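Local coordinates for ferulic acid decarboxylase 1 (Candida dubliniensis, PDB 4ZAD), which probably catalyses the reversible decarboxylation of aromatic acrylic acids such as ferulic, p-coumaric and cinnamic acid to their vinyl derivatives, using prenylated FMN, at residues A49-N54 with L67-G72; Q166-S171 with S202-A207; V229-I234 with T332-L337; H411-V416 with K470-C475. One frame throughout, in Å; residues are numbered along the deposited sequence.

Contact 1 (A49-N54 with L67-G72)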
loop_
_atom_site.group_PDB
_atom_site.type_symbol
_atom_site.label_atom_id
_atom_site.label_comp_id
_atom_site.label_asym_id
_atom_site.label_seq_id
_atom_site.Cartn_x
_atom_site.Cartn_y
_atom_site.Cartn_z
ATOM N N ALA A 49 1.002 -4.107 25.227
ATOM C CA ALA A 49 -0.197 -4.909 25.401
ATOM C C ALA A 49 -0.781 -4.509 26.738
ATOM O O ALA A 49 -0.053 -4.483 27.717
ATOM C CB ALA A 49 0.141 -6.414 25.387
ATOM N N PRO A 50 -2.087 -4.196 26.778
ATOM C CA PRO A 50 -2.724 -3.844 28.033
ATOM C C PRO A 50 -3.268 -5.045 28.809
ATOM O O PRO A 50 -4.081 -5.817 28.310
ATOM C CB PRO A 50 -3.867 -2.925 27.593
ATOM C CG PRO A 50 -4.238 -3.405 26.269
ATOM C CD PRO A 50 -3.002 -4.003 25.643
ATOM N N LEU A 51 -2.787 -5.195 30.026
ATOM C CA LEU A 51 -3.406 -6.041 30.996
ATOM C C LEU A 51 -4.442 -5.190 31.774
ATOM O O LEU A 51 -4.108 -4.179 32.405
ATOM C CB LEU A 51 -2.336 -6.612 31.905
ATOM C CG LEU A 51 -2.743 -7.659 32.931
ATOM C CD1 LEU A 51 -3.600 -8.771 32.353
ATOM C CD2 LEU A 51 -1.468 -8.220 33.590
ATOM N N PHE A 52 -5.704 -5.591 31.691
ATOM C CA PHE A 52 -6.773 -4.904 32.370
ATOM C C PHE A 52 -7.029 -5.611 33.669
ATOM O O PHE A 52 -7.648 -6.670 33.671
ATOM C CB PHE A 52 -8.048 -4.985 31.559
ATOM C CG PHE A 52 -7.998 -4.256 30.285
ATOM C CD1 PHE A 52 -7.599 -4.889 29.142
ATOM C CD2 PHE A 52 -8.366 -2.923 30.226
ATOM C CE1 PHE A 52 -7.562 -4.216 27.970
ATOM C CE2 PHE A 52 -8.342 -2.258 29.058
ATOM C CZ PHE A 52 -7.937 -2.903 27.923
ATOM N N ASN A 53 -6.555 -5.023 34.771
ATOM C CA ASN A 53 -6.760 -5.587 36.107
ATOM C C ASN A 53 -8.091 -5.170 36.759
ATOM O O ASN A 53 -8.575 -5.849 37.654
ATOM C CB ASN A 53 -5.623 -5.194 37.046
ATOM C CG ASN A 53 -4.251 -5.699 36.600
ATOM O OD1 ASN A 53 -3.241 -5.044 36.886
ATOM N ND2 ASN A 53 -4.194 -6.859 35.941
ATOM N N ASN A 54 -8.677 -4.053 36.333
ATOM C CA ASN A 54 -9.861 -3.506 37.015
ATOM C C ASN A 54 -10.953 -3.235 36.015
ATOM O O ASN A 54 -11.110 -2.129 35.555
ATOM C CB ASN A 54 -9.483 -2.222 37.786
ATOM C CG ASN A 54 -10.624 -1.677 38.701
ATOM O OD1 ASN A 54 -11.705 -2.270 38.849
ATOM N ND2 ASN A 54 -10.356 -0.530 39.316
ATOM N N LEU A 67 -12.725 -13.730 38.450
ATOM C CA LEU A 67 -13.291 -13.821 37.101
ATOM C C LEU A 67 -13.734 -12.466 36.572
ATOM O O LEU A 67 -14.641 -11.859 37.164
ATOM C CB LEU A 67 -14.537 -14.723 37.122
ATOM C CG LEU A 67 -14.248 -16.195 37.359
ATOM C CD1 LEU A 67 -15.526 -17.008 37.604
ATOM C CD2 LEU A 67 -13.483 -16.691 36.132
ATOM N N PHE A 68 -13.092 -11.940 35.516
ATOM C CA PHE A 68 -11.700 -12.235 35.128
ATOM C C PHE A 68 -11.083 -10.891 34.731
ATOM O O PHE A 68 -11.808 -9.885 34.601
ATOM C CB PHE A 68 -11.618 -13.229 33.971
ATOM C CG PHE A 68 -12.659 -13.019 32.926
ATOM C CD1 PHE A 68 -12.521 -12.013 31.989
ATOM C CD2 PHE A 68 -13.780 -13.826 32.884
ATOM C CE1 PHE A 68 -13.496 -11.791 31.029
ATOM C CE2 PHE A 68 -14.768 -13.628 31.939
ATOM C CZ PHE A 68 -14.641 -12.605 31.007
ATOM N N ARG A 69 -9.761 -10.869 34.584
ATOM C CA ARG A 69 -9.051 -9.732 33.967
ATOM C C ARG A 69 -8.975 -10.001 32.486
ATOM O O ARG A 69 -9.233 -11.118 32.057
ATOM C CB ARG A 69 -7.609 -9.617 34.479
ATOM C CG ARG A 69 -7.468 -9.050 35.903
ATOM C CD ARG A 69 -6.676 -9.978 36.846
ATOM N NE ARG A 69 -5.220 -9.845 36.727
ATOM C CZ ARG A 69 -4.342 -10.760 37.141
ATOM N NH1 ARG A 69 -4.738 -11.904 37.671
ATOM N NH2 ARG A 69 -3.048 -10.546 37.004
ATOM N N ILE A 70 -8.584 -8.994 31.712
ATOM C CA ILE A 70 -8.357 -9.161 30.267
ATOM C C ILE A 70 -6.943 -8.737 29.852
ATOM O O ILE A 70 -6.503 -7.641 30.193
ATOM C CB ILE A 70 -9.421 -8.414 29.421
ATOM C CG1 ILE A 70 -10.793 -9.082 29.618
ATOM C CG2 ILE A 70 -9.025 -8.399 27.906
ATOM C CD1 ILE A 70 -11.955 -8.281 29.044
ATOM N N LEU A 71 -6.218 -9.618 29.153
ATOM C CA LEU A 71 -5.005 -9.213 28.426
ATOM C C LEU A 71 -5.449 -8.939 27.013
ATOM O O LEU A 71 -6.148 -9.758 26.424
ATOM C CB LEU A 71 -3.952 -10.321 28.406
ATOM C CG LEU A 71 -2.682 -9.975 27.632
ATOM C CD1 LEU A 71 -2.026 -8.743 28.217
ATOM C CD2 LEU A 71 -1.704 -11.131 27.601
ATOM N N GLY A 72 -5.042 -7.804 26.457
ATOM C CA GLY A 72 -5.375 -7.464 25.074
ATOM C C GLY A 72 -4.170 -7.361 24.137
ATOM O O GLY A 72 -3.050 -7.204 24.567
#
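An antiparallel strand pair from the N-terminal domain, inside a mixed sheet, sets Phe52 beside Ile70 and Leu51 beside Leu71. Phe52 and Ile70 form a hydrogen-bonded pair: Phe52 N gives a nearly straight bond to Ile70 O (2.7 Å, 172°), and Ile70 N returns one to Phe52 O at 3.2 Å. Gly72 N donates to Pro50 O at 2.9 Å. With CG beside the backbone N (chi1 -67°), the Phe52 ring turns its edge to the partner strand, so that CD1 of Phe52 lies 3.1 Å from Ile70 O, which sits near the ring plane. The same CD1 of Phe52 is 4.0 Å from Ile70 CB. On the other face, Leu51 CD1 rests 4.3 Å from Leu71 CB, and Leu71 CD1 reaches Ala49 CB. Arg69 lays CB 3.1 Å from Phe52 O, and its bent chain runs alongside Asn53 in the same direction, the guanidinium and amide planes 55° apart. Val35, Ile38 and Thr39 of helix 34-45 pack on Phe52, while Ile317 meets Leu51 and Leu71. These are the two inner strands of a four-stranded alpha/beta sheet, with a helix packed on the Phe52 face.

Contact 2 (Q166-S171 with S202-A207)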
loop_
_atom_site.group_PDB
_atom_site.type_symbol
_atom_site.label_atom_id
_atom_site.label_comp_id
_atom_site.label_asym_id
_atom_site.label_seq_id
_atom_site.Cartn_x
_atom_site.Cartn_y
_atom_site.Cartn_z
ATOM N N GLN A 166 -12.984 -33.636 19.622
ATOM C CA GLN A 166 -12.424 -34.945 19.260
ATOM C C GLN A 166 -13.434 -35.750 18.437
ATOM O O GLN A 166 -14.626 -35.703 18.707
ATOM C CB GLN A 166 -12.110 -35.700 20.542
ATOM C CG GLN A 166 -11.380 -37.038 20.362
ATOM C CD GLN A 166 -11.120 -37.707 21.694
ATOM O OE1 GLN A 166 -11.993 -38.402 22.249
ATOM N NE2 GLN A 166 -9.927 -37.492 22.229
ATOM N N THR A 167 -12.964 -36.465 17.424
ATOM C CA THR A 167 -13.821 -37.319 16.580
ATOM C C THR A 167 -14.402 -38.491 17.399
ATOM O O THR A 167 -13.856 -38.851 18.435
ATOM C CB THR A 167 -13.032 -37.870 15.345
ATOM O OG1 THR A 167 -11.848 -38.521 15.796
ATOM C CG2 THR A 167 -12.640 -36.768 14.397
ATOM N N PRO A 168 -15.530 -39.076 16.963
ATOM C CA PRO A 168 -16.129 -40.160 17.798
ATOM C C PRO A 168 -15.193 -41.348 18.041
ATOM O O PRO A 168 -15.094 -41.825 19.167
ATOM C CB PRO A 168 -17.375 -40.585 17.011
ATOM C CG PRO A 168 -17.621 -39.509 15.978
ATOM C CD PRO A 168 -16.337 -38.761 15.765
ATOM N N ASP A 169 -14.466 -41.765 17.004
ATOM C CA ASP A 169 -13.486 -42.864 17.118
ATOM C C ASP A 169 -12.185 -42.496 17.836
ATOM O O ASP A 169 -11.285 -43.344 17.912
ATOM C CB ASP A 169 -13.187 -43.513 15.728
ATOM C CG ASP A 169 -12.393 -42.606 14.738
ATOM O OD1 ASP A 169 -11.827 -41.535 15.090
ATOM O OD2 ASP A 169 -12.321 -43.009 13.550
ATOM N N LYS A 170 -12.061 -41.252 18.311
ATOM C CA LYS A 170 -10.863 -40.776 19.033
ATOM C C LYS A 170 -9.545 -40.663 18.210
ATOM O O LYS A 170 -8.488 -40.494 18.783
ATOM C CB LYS A 170 -10.596 -41.634 20.293
ATOM C CG LYS A 170 -11.778 -41.756 21.294
ATOM C CD LYS A 170 -11.413 -42.544 22.582
ATOM C CE LYS A 170 -12.521 -42.466 23.682
ATOM N NZ LYS A 170 -12.450 -43.544 24.797
ATOM N N SER A 171 -9.601 -40.725 16.891
ATOM C CA SER A 171 -8.385 -40.701 16.079
ATOM C C SER A 171 -7.843 -39.276 15.819
ATOM O O SER A 171 -6.714 -39.105 15.359
ATOM C CB SER A 171 -8.623 -41.433 14.746
ATOM O OG SER A 171 -9.487 -40.686 13.908
ATOM N N SER A 202 -17.223 -32.052 14.023
ATOM C CA SER A 202 -18.574 -32.163 14.515
ATOM C C SER A 202 -19.477 -32.833 13.458
ATOM O O SER A 202 -20.490 -33.455 13.845
ATOM C CB SER A 202 -19.113 -30.795 14.941
ATOM O OG SER A 202 -19.014 -29.826 13.902
ATOM N N ASP A 203 -19.102 -32.710 12.161
ATOM C CA ASP A 203 -19.805 -33.355 11.040
ATOM C C ASP A 203 -19.792 -34.861 11.270
ATOM O O ASP A 203 -20.668 -35.553 10.791
ATOM C CB ASP A 203 -19.128 -33.129 9.670
ATOM C CG ASP A 203 -19.595 -31.877 8.926
ATOM O OD1 ASP A 203 -20.556 -31.227 9.328
ATOM O OD2 ASP A 203 -18.947 -31.526 7.901
ATOM N N ALA A 204 -18.756 -35.348 11.958
ATOM C CA ALA A 204 -18.580 -36.771 12.202
ATOM C C ALA A 204 -19.571 -37.225 13.263
ATOM O O ALA A 204 -20.121 -38.338 13.182
ATOM C CB ALA A 204 -17.151 -37.080 12.625
ATOM N N TRP A 205 -19.806 -36.376 14.252
ATOM C CA TRP A 205 -20.755 -36.701 15.288
ATOM C C TRP A 205 -22.159 -36.684 14.736
ATOM O O TRP A 205 -23.011 -37.442 15.178
ATOM C CB TRP A 205 -20.624 -35.743 16.452
ATOM C CG TRP A 205 -19.397 -36.017 17.307
ATOM C CD1 TRP A 205 -18.124 -35.624 17.050
ATOM C CD2 TRP A 205 -19.349 -36.726 18.555
ATOM N NE1 TRP A 205 -17.284 -36.034 18.058
ATOM C CE2 TRP A 205 -18.012 -36.699 18.999
ATOM C CE3 TRP A 205 -20.307 -37.369 19.339
ATOM C CZ2 TRP A 205 -17.604 -37.305 20.166
ATOM C CZ3 TRP A 205 -19.911 -37.972 20.505
ATOM C CH2 TRP A 205 -18.562 -37.945 20.914
ATOM N N VAL A 206 -22.380 -35.821 13.754
ATOM C CA VAL A 206 -23.643 -35.749 13.047
ATOM C C VAL A 206 -23.842 -37.019 12.221
ATOM O O VAL A 206 -24.904 -37.669 12.300
ATOM C CB VAL A 206 -23.743 -34.464 12.168
ATOM C CG1 VAL A 206 -25.039 -34.492 11.310
ATOM C CG2 VAL A 206 -23.765 -33.212 13.057
ATOM N N ALA A 207 -22.811 -37.409 11.480
ATOM C CA ALA A 207 -22.914 -38.577 10.625
ATOM C C ALA A 207 -23.313 -39.830 11.440
ATOM O O ALA A 207 -23.946 -40.740 10.904
ATOM C CB ALA A 207 -21.633 -38.806 9.842
#
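Trp205 is overlapped by the ring of Pro168, whose CG stands over the five-membered ring of the indole, 3.9 Å from its centroid and only 3° off the ring normal, a CH-pi contact. The two side chains slide past each other in opposite directions, and Pro168 CD continues to Ala204 CB at 3.7 Å, one residue back on the helix. The indole is held at its edge as well. Trp205 NE1 donates to Gln166 O at 2.8 Å with an N-H...O angle of 162°, and the bond lies both in the indole plane and in the carbonyl plane. Face packing and edge bond together fix the rotation of the ring against the loop. CG of Trp205 lies beside its backbone N (chi1 -75°), which brings the indole NE1 within bonding distance of Gln166 O.

The loop has its own internal bracing. Thr167 to Lys170 form a type I turn, closed by Lys170 N to Thr167 O at 3.0 Å. Asp169 OD1 accepts from Thr167 OG1, from Ser171 OG at 2.8 Å and from Ser171 N at 3.0 Å, the last making an Asx turn. The contact therefore ties helix 197-207 to the loop between strands 162-166 and 173-176, the latter carrying the manganese ligand Asn174, while Ile214 and Pro215 of strand 214-220 also pack against Trp205.

Contact 3 (V229-I234 with T332-L337). With K (potassium ion), chain D; 4LU (1-deoxy-5-O-phosphono-1-(3,3,4,5-tetramethyl-9,11-dioxo-2,3,8,9,10,11-hexahydro-7H-quinolino[1,8-fg]pteridin-12-ium-7-y l)-D-ribitol), chain E.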
loop_
_atom_site.group_PDB
_atom_site.type_symbol
_atom_site.label_atom_id
_atom_site.label_comp_id
_atom_site.label_asym_id
_atom_site.label_seq_id
_atom_site.Cartn_x
_atom_site.Cartn_y
_atom_site.Cartn_z
ATOM N N VAL A 229 -0.697 -22.402 17.119
ATOM C CA VAL A 229 -1.126 -23.515 16.252
ATOM C C VAL A 229 -2.657 -23.646 16.161
ATOM O O VAL A 229 -3.169 -24.002 15.109
ATOM C CB VAL A 229 -0.462 -24.841 16.658
ATOM C CG1 VAL A 229 -0.940 -25.988 15.790
ATOM C CG2 VAL A 229 1.056 -24.677 16.529
ATOM N N SER A 230 -3.366 -23.323 17.237
ATOM C CA SER A 230 -4.813 -23.338 17.222
ATOM C C SER A 230 -5.290 -22.444 16.080
ATOM O O SER A 230 -6.315 -22.675 15.456
ATOM C CB SER A 230 -5.438 -22.873 18.570
ATOM O OG SER A 230 -5.337 -23.859 19.588
ATOM N N SER A 231 -4.501 -21.443 15.779
ATOM C CA SER A 231 -4.813 -20.553 14.678
ATOM C C SER A 231 -4.264 -20.944 13.275
ATOM O O SER A 231 -4.583 -20.287 12.282
ATOM C CB SER A 231 -4.352 -19.168 15.086
ATOM O OG SER A 231 -4.735 -18.258 14.058
ATOM N N MET A 232 -3.482 -22.022 13.189
ATOM C CA MET A 232 -2.829 -22.481 11.958
ATOM C C MET A 232 -3.581 -23.631 11.305
ATOM O O MET A 232 -3.994 -24.543 12.003
ATOM C CB MET A 232 -1.440 -22.992 12.346
ATOM C CG MET A 232 -0.585 -23.554 11.225
ATOM S SD MET A 232 1.117 -23.502 11.747
ATOM C CE MET A 232 1.983 -23.879 10.212
ATOM N N PRO A 233 -3.764 -23.605 9.967
ATOM C CA PRO A 233 -4.467 -24.707 9.298
ATOM C C PRO A 233 -3.543 -25.864 8.937
ATOM O O PRO A 233 -3.175 -26.025 7.762
ATOM C CB PRO A 233 -5.006 -24.057 8.039
ATOM C CG PRO A 233 -3.963 -23.051 7.704
ATOM C CD PRO A 233 -3.506 -22.505 9.030
ATOM N N ILE A 234 -3.159 -26.652 9.944
ATOM C CA ILE A 234 -2.443 -27.912 9.710
ATOM C C ILE A 234 -3.427 -28.965 9.147
ATOM O O ILE A 234 -4.642 -28.722 9.024
ATOM C CB ILE A 234 -1.711 -28.432 10.964
ATOM C CG1 ILE A 234 -2.682 -28.841 12.081
ATOM C CG2 ILE A 234 -0.708 -27.399 11.466
ATOM C CD1 ILE A 234 -2.037 -29.795 13.038
ATOM N N THR A 332 -1.599 -11.133 11.793
ATOM C CA THR A 332 -0.331 -11.754 12.117
ATOM C C THR A 332 -0.506 -13.262 12.267
ATOM O O THR A 332 0.362 -14.035 11.832
ATOM C CB THR A 332 0.222 -11.249 13.405
ATOM O OG1 THR A 332 -0.765 -11.426 14.425
ATOM C CG2 THR A 332 0.645 -9.792 13.277
ATOM N N LEU A 333 -1.610 -13.683 12.870
ATOM C CA LEU A 333 -1.793 -15.099 13.097
ATOM C C LEU A 333 -2.612 -15.741 11.976
ATOM O O LEU A 333 -2.268 -16.823 11.512
ATOM C CB LEU A 333 -2.441 -15.400 14.473
ATOM C CG LEU A 333 -1.639 -15.169 15.757
ATOM C CD1 LEU A 333 -2.423 -15.651 16.942
ATOM C CD2 LEU A 333 -0.258 -15.880 15.688
ATOM N N ILE A 334 -3.687 -15.119 11.524
ATOM C CA ILE A 334 -4.497 -15.786 10.523
ATOM C C ILE A 334 -3.718 -15.762 9.232
ATOM O O ILE A 334 -3.565 -16.792 8.598
ATOM C CB ILE A 334 -5.899 -15.182 10.348
ATOM C CG1 ILE A 334 -6.753 -15.432 11.597
ATOM C CG2 ILE A 334 -6.576 -15.776 9.084
ATOM C CD1 ILE A 334 -8.169 -14.892 11.484
ATOM N N GLY A 335 -3.229 -14.599 8.839
ATOM C CA GLY A 335 -2.410 -14.530 7.643
ATOM C C GLY A 335 -1.007 -15.159 7.735
ATOM O O GLY A 335 -0.564 -15.854 6.802
ATOM N N GLY A 336 -0.305 -14.896 8.838
ATOM C CA GLY A 336 1.048 -15.385 9.013
ATOM C C GLY A 336 1.058 -16.882 8.961
ATOM O O GLY A 336 1.934 -17.499 8.363
ATOM N N LEU A 337 0.041 -17.480 9.574
ATOM C CA LEU A 337 0.040 -18.915 9.740
ATOM C C LEU A 337 -0.520 -19.582 8.508
ATOM O O LEU A 337 -0.114 -20.673 8.194
ATOM C CB LEU A 337 -0.737 -19.296 10.990
ATOM C CG LEU A 337 -0.185 -18.662 12.278
ATOM C CD1 LEU A 337 -1.097 -19.055 13.414
ATOM C CD2 LEU A 337 1.285 -19.049 12.546
HETATM K K K D . -5.650 -25.356 13.989
HETATM C C9 4LU E . -8.228 -16.838 14.068
HETATM C C8 4LU E . -7.773 -16.089 15.161
HETATM C C7 4LU E . -8.658 -15.292 15.901
HETATM C C10 4LU E . -11.399 -18.331 12.917
HETATM C C6 4LU E . -10.073 -15.204 15.439
HETATM N N3 4LU E . -14.068 -18.870 12.718
HETATM C C2 4LU E . -13.180 -19.719 12.186
HETATM C C13 4LU E . -11.363 -15.178 17.433
HETATM C C5 4LU E . -11.062 -14.405 16.171
HETATM C C1 4LU E . -12.672 -15.214 14.422
HETATM O O2 4LU E . -13.623 -20.735 11.636
HETATM N N1 4LU E . -11.855 -19.451 12.280
HETATM C C4 4LU E . -13.678 -17.739 13.341
HETATM O O4 4LU E . -14.619 -17.041 13.789
HETATM C C4A 4LU E . -12.343 -17.428 13.454
HETATM N N5 4LU E . -11.806 -15.989 13.834
HETATM C C3 4LU E . -12.370 -14.443 15.539
HETATM C C12 4LU E . -10.592 -13.005 16.552
HETATM C C5A 4LU E . -10.483 -15.986 14.243
HETATM C C7M 4LU E . -8.221 -14.490 17.098
HETATM C C8M 4LU E . -6.317 -16.229 15.522
HETATM C C9A 4LU E . -9.579 -16.929 13.702
HETATM N N10 4LU E . -10.061 -18.097 13.013
HETATM C "C1'" 4LU E . -9.264 -18.728 11.951
HETATM C "C2'" 4LU E . -8.888 -20.135 12.418
HETATM O "O2'" 4LU E . -8.384 -20.051 13.766
HETATM C "C3'" 4LU E . -7.871 -20.808 11.487
HETATM O "O3'" 4LU E . -8.450 -20.987 10.178
HETATM C "C4'" 4LU E . -7.395 -22.173 12.028
HETATM O "O4'" 4LU E . -6.729 -22.890 10.985
HETATM C "C5'" 4LU E . -8.573 -23.041 12.502
HETATM O "O5'" 4LU E . -8.188 -24.325 12.952
HETATM P P 4LU E . -8.391 -25.649 12.099
HETATM O O2P 4LU E . -8.014 -26.661 13.180
HETATM O O3P 4LU E . -7.410 -25.465 10.920
HETATM O O1P 4LU E . -9.840 -25.657 11.660
#
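Ser231 holds OG anti to its own N (chi1 -176°), and this places it against Leu333, with Ser231 OG 3.7 Å from Leu333 CB. Leu337 CD1 lies at the same distance from Ser231 CB. Leu337 CB also packs alongside Met232 CB at 4.0 Å. Both segments then turn to the cofactor. Ser231 OG sits tightly, 3.0 Å from the flavin methyl C8M, while Ile334 puts CG1 3.2 Å from C9 of the same ring system. The carbonyl oxygens of Val229, Ser230 and Met232 all bind potassium, Met232 O at 2.7 Å, and the cofactor supplies O2P at 2.8 Å and O5'; Trp175 O and Glu240 OE1 complete the shell. Potassium thus links the last residues of helix 224-230 and the turn that follows to the cofactor phosphate, while Ile334 abuts the dimethylbenzene end, as part of the prenylated-flavin site of this UbiD-family enzyme.

Contact 4 (H411-V416 with K470-C475)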
loop_
_atom_site.group_PDB
_atom_site.type_symbol
_atom_site.label_atom_id
_atom_site.label_comp_id
_atom_site.label_asym_id
_atom_site.label_seq_id
_atom_site.Cartn_x
_atom_site.Cartn_y
_atom_site.Cartn_z
ATOM N N HIS A 411 -7.921 -14.511 -1.859
ATOM C CA HIS A 411 -8.532 -14.160 -3.038
ATOM C C HIS A 411 -7.658 -13.688 -4.214
ATOM O O HIS A 411 -8.107 -13.686 -5.335
ATOM C CB HIS A 411 -9.659 -13.178 -2.846
ATOM C CG HIS A 411 -11.000 -13.799 -2.575
ATOM N ND1 HIS A 411 -11.293 -14.464 -1.398
ATOM C CD2 HIS A 411 -12.158 -13.758 -3.275
ATOM C CE1 HIS A 411 -12.558 -14.844 -1.410
ATOM N NE2 HIS A 411 -13.100 -14.443 -2.543
ATOM N N GLU A 412 -6.418 -13.293 -3.955
ATOM C CA GLU A 412 -5.528 -12.871 -5.019
ATOM C C GLU A 412 -4.117 -13.337 -4.687
ATOM O O GLU A 412 -3.627 -13.139 -3.576
ATOM C CB GLU A 412 -5.600 -11.361 -5.192
ATOM C CG GLU A 412 -4.712 -10.826 -6.301
ATOM C CD GLU A 412 -5.274 -9.607 -7.008
ATOM O OE1 GLU A 412 -6.329 -9.087 -6.591
ATOM O OE2 GLU A 412 -4.656 -9.179 -7.994
ATOM N N ILE A 413 -3.492 -14.019 -5.635
ATOM C CA ILE A 413 -2.167 -14.575 -5.435
ATOM C C ILE A 413 -1.308 -13.762 -6.372
ATOM O O ILE A 413 -1.720 -13.505 -7.503
ATOM C CB ILE A 413 -2.061 -16.033 -5.833
ATOM C CG1 ILE A 413 -3.206 -16.859 -5.220
ATOM C CG2 ILE A 413 -0.670 -16.569 -5.449
ATOM C CD1 ILE A 413 -3.224 -16.921 -3.675
ATOM N N ILE A 414 -0.145 -13.335 -5.889
ATOM C CA ILE A 414 0.635 -12.348 -6.574
ATOM C C ILE A 414 2.014 -12.891 -6.840
ATOM O O ILE A 414 2.760 -13.132 -5.939
ATOM C CB ILE A 414 0.724 -11.126 -5.742
ATOM C CG1 ILE A 414 -0.671 -10.468 -5.672
ATOM C CG2 ILE A 414 1.734 -10.180 -6.338
ATOM C CD1 ILE A 414 -0.699 -9.208 -4.882
ATOM N N LEU A 415 2.328 -13.178 -8.085
ATOM C CA LEU A 415 3.592 -13.814 -8.388
ATOM C C LEU A 415 4.577 -12.703 -8.718
ATOM O O LEU A 415 4.296 -11.879 -9.567
ATOM C CB LEU A 415 3.429 -14.768 -9.542
ATOM C CG LEU A 415 2.352 -15.858 -9.356
ATOM C CD1 LEU A 415 2.172 -16.668 -10.707
ATOM C CD2 LEU A 415 2.597 -16.793 -8.219
ATOM N N VAL A 416 5.699 -12.669 -8.009
ATOM C CA VAL A 416 6.688 -11.652 -8.206
ATOM C C VAL A 416 8.100 -12.239 -8.203
ATOM O O VAL A 416 8.351 -13.274 -7.600
ATOM C CB VAL A 416 6.548 -10.542 -7.148
ATOM C CG1 VAL A 416 6.821 -11.064 -5.720
ATOM C CG2 VAL A 416 7.470 -9.407 -7.513
ATOM N N LYS A 470 -11.860 -15.406 -7.392
ATOM C CA LYS A 470 -10.417 -15.424 -7.097
ATOM C C LYS A 470 -9.551 -15.304 -8.349
ATOM O O LYS A 470 -9.968 -15.627 -9.443
ATOM C CB LYS A 470 -10.014 -16.658 -6.278
ATOM C CG LYS A 470 -10.837 -16.865 -5.008
ATOM C CD LYS A 470 -10.305 -18.029 -4.132
ATOM C CE LYS A 470 -10.913 -17.951 -2.713
ATOM N NZ LYS A 470 -10.172 -18.673 -1.627
ATOM N N CYS A 471 -8.324 -14.836 -8.169
ATOM C CA CYS A 471 -7.434 -14.725 -9.293
ATOM C C CYS A 471 -5.983 -14.891 -8.889
ATOM O O CYS A 471 -5.654 -14.760 -7.740
ATOM C CB CYS A 471 -7.655 -13.376 -9.948
ATOM S SG CYS A 471 -6.517 -12.120 -9.430
ATOM N N VAL A 472 -5.132 -15.232 -9.845
ATOM C CA VAL A 472 -3.692 -15.283 -9.659
ATOM C C VAL A 472 -3.070 -14.232 -10.580
ATOM O O VAL A 472 -3.248 -14.303 -11.807
ATOM C CB VAL A 472 -3.148 -16.649 -10.022
ATOM C CG1 VAL A 472 -1.553 -16.641 -10.084
ATOM C CG2 VAL A 472 -3.729 -17.698 -9.056
ATOM N N THR A 473 -2.378 -13.249 -9.988
ATOM C CA THR A 473 -1.882 -12.093 -10.718
ATOM C C THR A 473 -0.414 -12.191 -10.897
ATOM O O THR A 473 0.306 -12.338 -9.932
ATOM C CB THR A 473 -2.191 -10.810 -9.959
ATOM O OG1 THR A 473 -3.588 -10.749 -9.682
ATOM C CG2 THR A 473 -1.821 -9.626 -10.766
ATOM N N THR A 474 0.069 -12.121 -12.124
ATOM C CA THR A 474 1.506 -12.320 -12.325
ATOM C C THR A 474 2.239 -11.002 -12.527
ATOM O O THR A 474 1.941 -10.235 -13.431
ATOM C CB THR A 474 1.846 -13.435 -13.374
ATOM O OG1 THR A 474 2.849 -12.975 -14.317
ATOM C CG2 THR A 474 0.597 -13.958 -14.055
ATOM N N CYS A 475 3.177 -10.721 -11.626
ATOM C CA CYS A 475 3.944 -9.479 -11.639
ATOM C C CYS A 475 5.392 -9.822 -11.955
ATOM O O CYS A 475 6.256 -9.462 -11.208
ATOM C CB CYS A 475 3.833 -8.780 -10.305
ATOM S SG CYS A 475 2.123 -8.264 -9.816
#
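The His411 imidazole carries Lys470 over one face, with CE of the lysine 3.9 Å from the ring centroid and 19° off the normal, and its ring packs edge-to-face with that of Phe456. The His411 and Lys470 side chains cross at about a right angle, and the extended lysine runs on past the ring to bond NZ to the carbonyl oxygens of Ser408 and Leu410. The Glu412 carboxylate, brought to Thr473 by CG anti to N (chi1 -179°) and a bend at chi2, is gripped at OE2: Thr473 OG1 donates to it at 2.5 Å, from the anti side and 33° out of the carboxylate plane, and Tyr432 OH is a second partner of this buried oxygen. Cys471 SG lies 3.7 Å from Glu412 CD, on the same side of the sheet.

Beneath the opposite side, Val472 uses both branches, CG1 against Leu415 CD1 at 3.8 Å and CG2 against Ile413 CG1 at 4.0 Å. In the parallel backbone ladder, Ile413 N donates to Cys471 O at 3.1 Å and Ile413 O accepts from Thr473 N at 2.6 Å. Leu415 repeats this pattern with Thr473 O and Cys475 N. Strand 369-374 borders 412-417 and strand 442-445 borders 470-475; helix 386-399 packs on the Ile413, Leu415 and Val472 face, while Pro438 and Val439 of the second subunit approach Glu412 and Cys471.

The four contacts follow one another along the chain. Contact 1 pairs two N-terminal-domain strands in a sheet whose edge strand, 317-319, comes from much later in the chain; contact 2 lies at the surface of the Rift-related domain and contact 4 in the C-terminal domain sheet. The centre of contact 3 is about 4 Å from that of the chain, and it joins the second of these domains to the third beside the cofactor, which both segments touch. Its centre is about 24, 23 and 21 Å from those of contacts 1, 2 and 4, whereas the centres of contacts 1 and 4 lie about 40 Å apart. The prenylated flavin is thus bound centrally, where domains meet.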